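Local coordinates for protein sugar kinase, pfkB family (Thermotoga maritima, PDB 2AJR) that is a pfkB-family sugar kinase that probably phosphorylates a sugar phosphate, such as fructose 1-phosphate, at the expense of ATP, at residues P21-F32 and T104-N115. Sequence-based numbering, arbitrary orientation.
Sequences PALDREIFIEDF and TRENIEIIDEKN. With ACT (acetate ion), chain D.
Asp-112 reaches from the end of strand 105-112 to the turn that follows strand 22-28 and gathers its amides. Its CG, swung opposite the backbone N (chi1 180°), carries the carboxylate across to the amides of Asp-31 and Phe-32. Asp-31 N and Asn-115 N meet OD1 from opposite faces of the carboxylate plane, the latter closing an Asx motif; Phe-32 N (3.0 Å from Asp-112 OD2) and Asn-115 ND2 flank the other oxygen likewise. Replacing this aspartate with an alanine would probably leave the amides of Asp-31 and Phe-32 without these acceptors and set the turn free to shift. Beyond it, Asp-31 pairs its OD2, through the syn lone pair, with Lys-114 NZ at 2.7 Å, while its OD1 receives Asn-115 ND2.

Ile-110 lays its CG2 methyl over one face of the Phe-32 ring, 3.7 Å from the centroid, a CH-pi contact. On the other side of the sheet, Phe-28 and Ile-111 run side by side, with Phe-28 CE1 3.5 Å from Ile-111 CD1. Farther back, the carboxylates of Asp-24 and Glu-109 are turned 72° apart, yet OD1 of Asp-24 is 2.5 Å from Glu-109 OE2, so one of the acids probably carries a proton; Lys-310 pairs with Asp-24 OD2. Back on the face of Ile-110, Arg-25 and Glu-106 lie side by side, their flat groups 87° apart, in a weak salt bridge of 3.5 Å from Arg-25 NE to Glu-106 OE2, and Glu-106 makes a further salt bridge to Arg-25 of the second subunit.

Parallel backbone bonds knit the two strands at the middle of a four-stranded sheet, the lid-like sheet of ribokinase-type folds, between strands 46-51 and 117-122. Helix 76-89 packs on Leu-23, whereas Ile-27 packs on Ile-108 of the second subunit and Ile-108 on its Ile-27.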
loop_
_atom_site.group_PDB
_atom_site.type_symbol
_atom_site.label_atom_id
_atom_site.label_comp_id
_atom_site.label_asym_id
_atom_site.label_seq_id
_atom_site.Cartn_x
_atom_site.Cartn_y
_atom_site.Cartn_z
ATOM N N PRO A 21 0.135 -12.386 9.997
ATOM C CA PRO A 21 1.297 -11.530 9.784
ATOM C C PRO A 21 1.034 -10.414 8.808
ATOM O O PRO A 21 0.072 -10.479 8.049
ATOM C CB PRO A 21 2.317 -12.471 9.135
ATOM C CG PRO A 21 1.828 -13.835 9.417
ATOM C CD PRO A 21 0.352 -13.735 9.452
ATOM N N ALA A 22 1.906 -9.408 8.793
ATOM C CA ALA A 22 1.782 -8.337 7.812
ATOM C C ALA A 22 3.145 -7.823 7.377
ATOM O O ALA A 22 4.105 -7.922 8.121
ATOM C CB ALA A 22 0.935 -7.213 8.368
ATOM N N LEU A 23 3.224 -7.320 6.151
ATOM C CA LEU A 23 4.286 -6.414 5.753
ATOM C C LEU A 23 3.846 -4.999 6.094
ATOM O O LEU A 23 2.801 -4.551 5.653
ATOM C CB LEU A 23 4.537 -6.507 4.254
ATOM C CG LEU A 23 5.278 -7.767 3.849
ATOM C CD1 LEU A 23 5.127 -8.012 2.365
ATOM C CD2 LEU A 23 6.734 -7.622 4.240
ATOM N N ASP A 24 4.632 -4.303 6.893
ATOM C CA ASP A 24 4.318 -2.945 7.277
ATOM C C ASP A 24 5.014 -2.022 6.304
ATOM O O ASP A 24 6.240 -2.062 6.175
ATOM C CB ASP A 24 4.805 -2.653 8.698
ATOM C CG ASP A 24 3.870 -3.177 9.756
ATOM O OD1 ASP A 24 2.633 -2.993 9.601
ATOM O OD2 ASP A 24 4.371 -3.770 10.753
ATOM N N ARG A 25 4.236 -1.217 5.590
ATOM C CA ARG A 25 4.788 -0.134 4.807
ATOM C C ARG A 25 4.605 1.180 5.541
ATOM O O ARG A 25 3.500 1.728 5.586
ATOM C CB ARG A 25 4.131 -0.047 3.439
ATOM C CG ARG A 25 4.715 1.126 2.604
ATOM C CD ARG A 25 4.836 0.797 1.133
ATOM N NE ARG A 25 5.948 -0.111 0.844
ATOM C CZ ARG A 25 7.234 0.241 0.782
ATOM N NH1 ARG A 25 7.622 1.495 0.994
ATOM N NH2 ARG A 25 8.141 -0.679 0.499
ATOM N N GLU A 26 5.699 1.682 6.107
ATOM C CA GLU A 26 5.718 2.977 6.788
ATOM C C GLU A 26 6.127 4.083 5.807
ATOM O O GLU A 26 7.065 3.949 5.023
ATOM C CB GLU A 26 6.683 2.946 7.979
ATOM C CG GLU A 26 6.485 1.790 9.007
ATOM C CD GLU A 26 7.840 1.170 9.495
ATOM O OE1 GLU A 26 8.506 1.808 10.368
ATOM O OE2 GLU A 26 8.227 0.051 8.996
ATOM N N ILE A 27 5.400 5.182 5.850
ATOM C CA ILE A 27 5.637 6.305 4.968
ATOM C C ILE A 27 5.631 7.527 5.866
ATOM O O ILE A 27 4.717 7.688 6.670
ATOM C CB ILE A 27 4.514 6.428 3.922
ATOM C CG1 ILE A 27 4.226 5.067 3.284
ATOM C CG2 ILE A 27 4.873 7.459 2.852
ATOM C CD1 ILE A 27 2.873 4.986 2.633
ATOM N N PHE A 28 6.642 8.375 5.731
ATOM C CA PHE A 28 6.828 9.528 6.603
ATOM C C PHE A 28 6.629 10.788 5.789
ATOM O O PHE A 28 7.417 11.096 4.924
ATOM C CB PHE A 28 8.219 9.472 7.257
ATOM C CG PHE A 28 8.427 8.215 8.057
ATOM C CD1 PHE A 28 7.886 8.094 9.336
ATOM C CD2 PHE A 28 9.089 7.121 7.510
ATOM C CE1 PHE A 28 8.039 6.905 10.075
ATOM C CE2 PHE A 28 9.233 5.917 8.239
ATOM C CZ PHE A 28 8.706 5.813 9.518
ATOM N N ILE A 29 5.524 11.468 6.052
ATOM C CA ILE A 29 5.124 12.662 5.336
ATOM C C ILE A 29 4.768 13.741 6.356
ATOM O O ILE A 29 3.844 13.594 7.149
ATOM C CB ILE A 29 3.863 12.396 4.488
ATOM C CG1 ILE A 29 4.117 11.333 3.430
ATOM C CG2 ILE A 29 3.404 13.660 3.808
ATOM C CD1 ILE A 29 2.829 10.686 2.917
ATOM N N GLU A 30 5.498 14.827 6.338
ATOM C CA GLU A 30 5.170 15.963 7.187
ATOM C C GLU A 30 4.001 16.766 6.572
ATOM O O GLU A 30 3.981 17.025 5.362
ATOM C CB GLU A 30 6.424 16.832 7.405
ATOM C CG GLU A 30 7.593 16.032 8.043
ATOM C CD GLU A 30 8.514 16.865 8.952
ATOM O OE1 GLU A 30 8.770 18.054 8.633
ATOM O OE2 GLU A 30 8.987 16.315 9.985
ATOM N N ASP A 31 3.045 17.152 7.426
ATOM C CA ASP A 31 1.806 17.843 7.020
ATOM C C ASP A 31 1.026 17.016 6.034
ATOM O O ASP A 31 0.621 17.483 4.985
ATOM C CB ASP A 31 2.068 19.249 6.467
ATOM C CG ASP A 31 2.434 20.244 7.556
ATOM O OD1 ASP A 31 1.772 20.257 8.624
ATOM O OD2 ASP A 31 3.392 21.014 7.340
ATOM N N PHE A 32 0.812 15.766 6.403
ATOM C CA PHE A 32 -0.013 14.882 5.621
ATOM C C PHE A 32 -1.469 15.318 5.744
ATOM O O PHE A 32 -2.033 15.402 6.856
ATOM C CB PHE A 32 0.154 13.451 6.111
ATOM C CG PHE A 32 -0.723 12.461 5.399
ATOM C CD1 PHE A 32 -0.695 12.358 4.011
ATOM C CD2 PHE A 32 -1.564 11.619 6.117
ATOM C CE1 PHE A 32 -1.501 11.442 3.351
ATOM C CE2 PHE A 32 -2.361 10.685 5.470
ATOM C CZ PHE A 32 -2.336 10.598 4.081
ATOM N N THR A 104 -0.477 -12.629 2.062
ATOM C CA THR A 104 -0.191 -12.020 3.336
ATOM C C THR A 104 -0.472 -10.519 3.216
ATOM O O THR A 104 -0.099 -9.888 2.238
ATOM C CB THR A 104 1.257 -12.242 3.746
ATOM O OG1 THR A 104 1.453 -13.629 4.053
ATOM C CG2 THR A 104 1.603 -11.381 4.983
ATOM N N ARG A 105 -1.132 -9.945 4.207
ATOM C CA ARG A 105 -1.564 -8.564 4.094
ATOM C C ARG A 105 -0.410 -7.571 4.103
ATOM O O ARG A 105 0.618 -7.810 4.714
ATOM C CB ARG A 105 -2.547 -8.235 5.211
ATOM C CG ARG A 105 -1.947 -8.190 6.613
ATOM C CD ARG A 105 -2.931 -8.745 7.573
ATOM N NE ARG A 105 -2.490 -8.758 8.965
ATOM C CZ ARG A 105 -2.875 -7.885 9.894
ATOM N NH1 ARG A 105 -3.693 -6.892 9.597
ATOM N NH2 ARG A 105 -2.414 -7.991 11.129
ATOM N N GLU A 106 -0.565 -6.466 3.396
ATOM C CA GLU A 106 0.367 -5.364 3.542
ATOM C C GLU A 106 -0.421 -4.260 4.220
ATOM O O GLU A 106 -1.423 -3.810 3.680
ATOM C CB GLU A 106 0.933 -4.899 2.198
ATOM C CG GLU A 106 1.977 -3.749 2.334
ATOM C CD GLU A 106 2.547 -3.203 0.994
ATOM O OE1 GLU A 106 1.794 -3.119 -0.001
ATOM O OE2 GLU A 106 3.749 -2.823 0.951
ATOM N N ASN A 107 0.008 -3.859 5.418
ATOM C CA ASN A 107 -0.580 -2.717 6.112
ATOM C C ASN A 107 0.192 -1.449 5.813
ATOM O O ASN A 107 1.387 -1.493 5.503
ATOM C CB ASN A 107 -0.628 -2.956 7.623
ATOM C CG ASN A 107 -1.574 -4.075 7.995
ATOM O OD1 ASN A 107 -2.390 -4.515 7.180
ATOM N ND2 ASN A 107 -1.456 -4.558 9.210
ATOM N N ILE A 108 -0.498 -0.320 5.923
ATOM C CA ILE A 108 0.087 0.979 5.598
ATOM C C ILE A 108 -0.020 1.922 6.792
ATOM O O ILE A 108 -1.085 2.076 7.365
ATOM C CB ILE A 108 -0.602 1.588 4.356
ATOM C CG1 ILE A 108 -0.271 0.734 3.118
ATOM C CG2 ILE A 108 -0.168 3.022 4.158
ATOM C CD1 ILE A 108 -1.077 1.051 1.902
ATOM N N GLU A 109 1.103 2.516 7.182
ATOM C CA GLU A 109 1.138 3.482 8.273
ATOM C C GLU A 109 1.799 4.756 7.757
ATOM O O GLU A 109 2.945 4.737 7.332
ATOM C CB GLU A 109 1.895 2.925 9.481
ATOM C CG GLU A 109 1.346 1.586 10.047
ATOM C CD GLU A 109 2.033 0.351 9.450
ATOM O OE1 GLU A 109 3.147 0.492 8.910
ATOM O OE2 GLU A 109 1.471 -0.760 9.517
ATOM N N ILE A 110 1.040 5.843 7.742
ATOM C CA ILE A 110 1.539 7.153 7.358
ATOM C C ILE A 110 1.779 7.957 8.638
ATOM O O ILE A 110 0.875 8.147 9.444
ATOM C CB ILE A 110 0.537 7.868 6.430
ATOM C CG1 ILE A 110 0.274 7.000 5.188
ATOM C CG2 ILE A 110 1.067 9.256 6.031
ATOM C CD1 ILE A 110 -0.994 7.324 4.447
ATOM N N ILE A 111 3.015 8.391 8.841
ATOM C CA ILE A 111 3.422 9.004 10.104
ATOM C C ILE A 111 3.828 10.426 9.823
ATOM O O ILE A 111 4.706 10.657 8.996
ATOM C CB ILE A 111 4.551 8.209 10.740
ATOM C CG1 ILE A 111 4.017 6.811 11.123
ATOM C CG2 ILE A 111 5.090 8.921 11.949
ATOM C CD1 ILE A 111 5.063 5.829 11.596
ATOM N N ASP A 112 3.133 11.370 10.463
ATOM C CA ASP A 112 3.382 12.815 10.294
ATOM C C ASP A 112 3.990 13.326 11.606
ATOM O O ASP A 112 3.276 13.611 12.572
ATOM C CB ASP A 112 2.072 13.551 9.952
ATOM C CG ASP A 112 2.251 15.062 9.770
ATOM O OD1 ASP A 112 3.345 15.614 10.057
ATOM O OD2 ASP A 112 1.273 15.710 9.319
ATOM N N GLU A 113 5.312 13.424 11.634
ATOM C CA GLU A 113 6.038 13.702 12.878
ATOM C C GLU A 113 5.827 15.135 13.366
ATOM O O GLU A 113 5.888 15.389 14.566
ATOM C CB GLU A 113 7.539 13.439 12.694
ATOM C CG GLU A 113 8.143 12.628 13.835
ATOM C CD GLU A 113 9.655 12.727 13.902
ATOM O OE1 GLU A 113 10.289 13.159 12.904
ATOM O OE2 GLU A 113 10.201 12.368 14.972
ATOM N N LYS A 114 5.592 16.059 12.434
ATOM C CA LYS A 114 5.318 17.449 12.766
ATOM C C LYS A 114 3.987 17.614 13.519
ATOM O O LYS A 114 3.942 18.263 14.576
ATOM C CB LYS A 114 5.310 18.301 11.497
ATOM C CG LYS A 114 4.952 19.762 11.742
ATOM C CD LYS A 114 5.007 20.581 10.459
ATOM C CE LYS A 114 4.196 21.862 10.588
ATOM N NZ LYS A 114 4.157 22.625 9.310
ATOM N N ASN A 115 2.913 17.034 12.981
ATOM C CA ASN A 115 1.578 17.184 13.573
ATOM C C ASN A 115 1.227 16.046 14.527
ATOM O O ASN A 115 0.092 15.947 14.993
ATOM C CB ASN A 115 0.521 17.269 12.471
ATOM C CG ASN A 115 0.629 18.533 11.650
ATOM O OD1 ASN A 115 0.069 19.567 12.008
ATOM N ND2 ASN A 115 1.332 18.452 10.529
HETATM C C ACT D . 1.429 -4.694 12.918
HETATM O O ACT D . 0.856 -4.361 11.798
HETATM O OXT ACT D . 2.680 -4.483 13.059
HETATM C CH3 ACT D . 0.691 -5.367 14.040
HETATM O O HOH W 1 -1.619 -11.811 6.827
HETATM O O HOH W 2 -1.320 14.772 9.563
#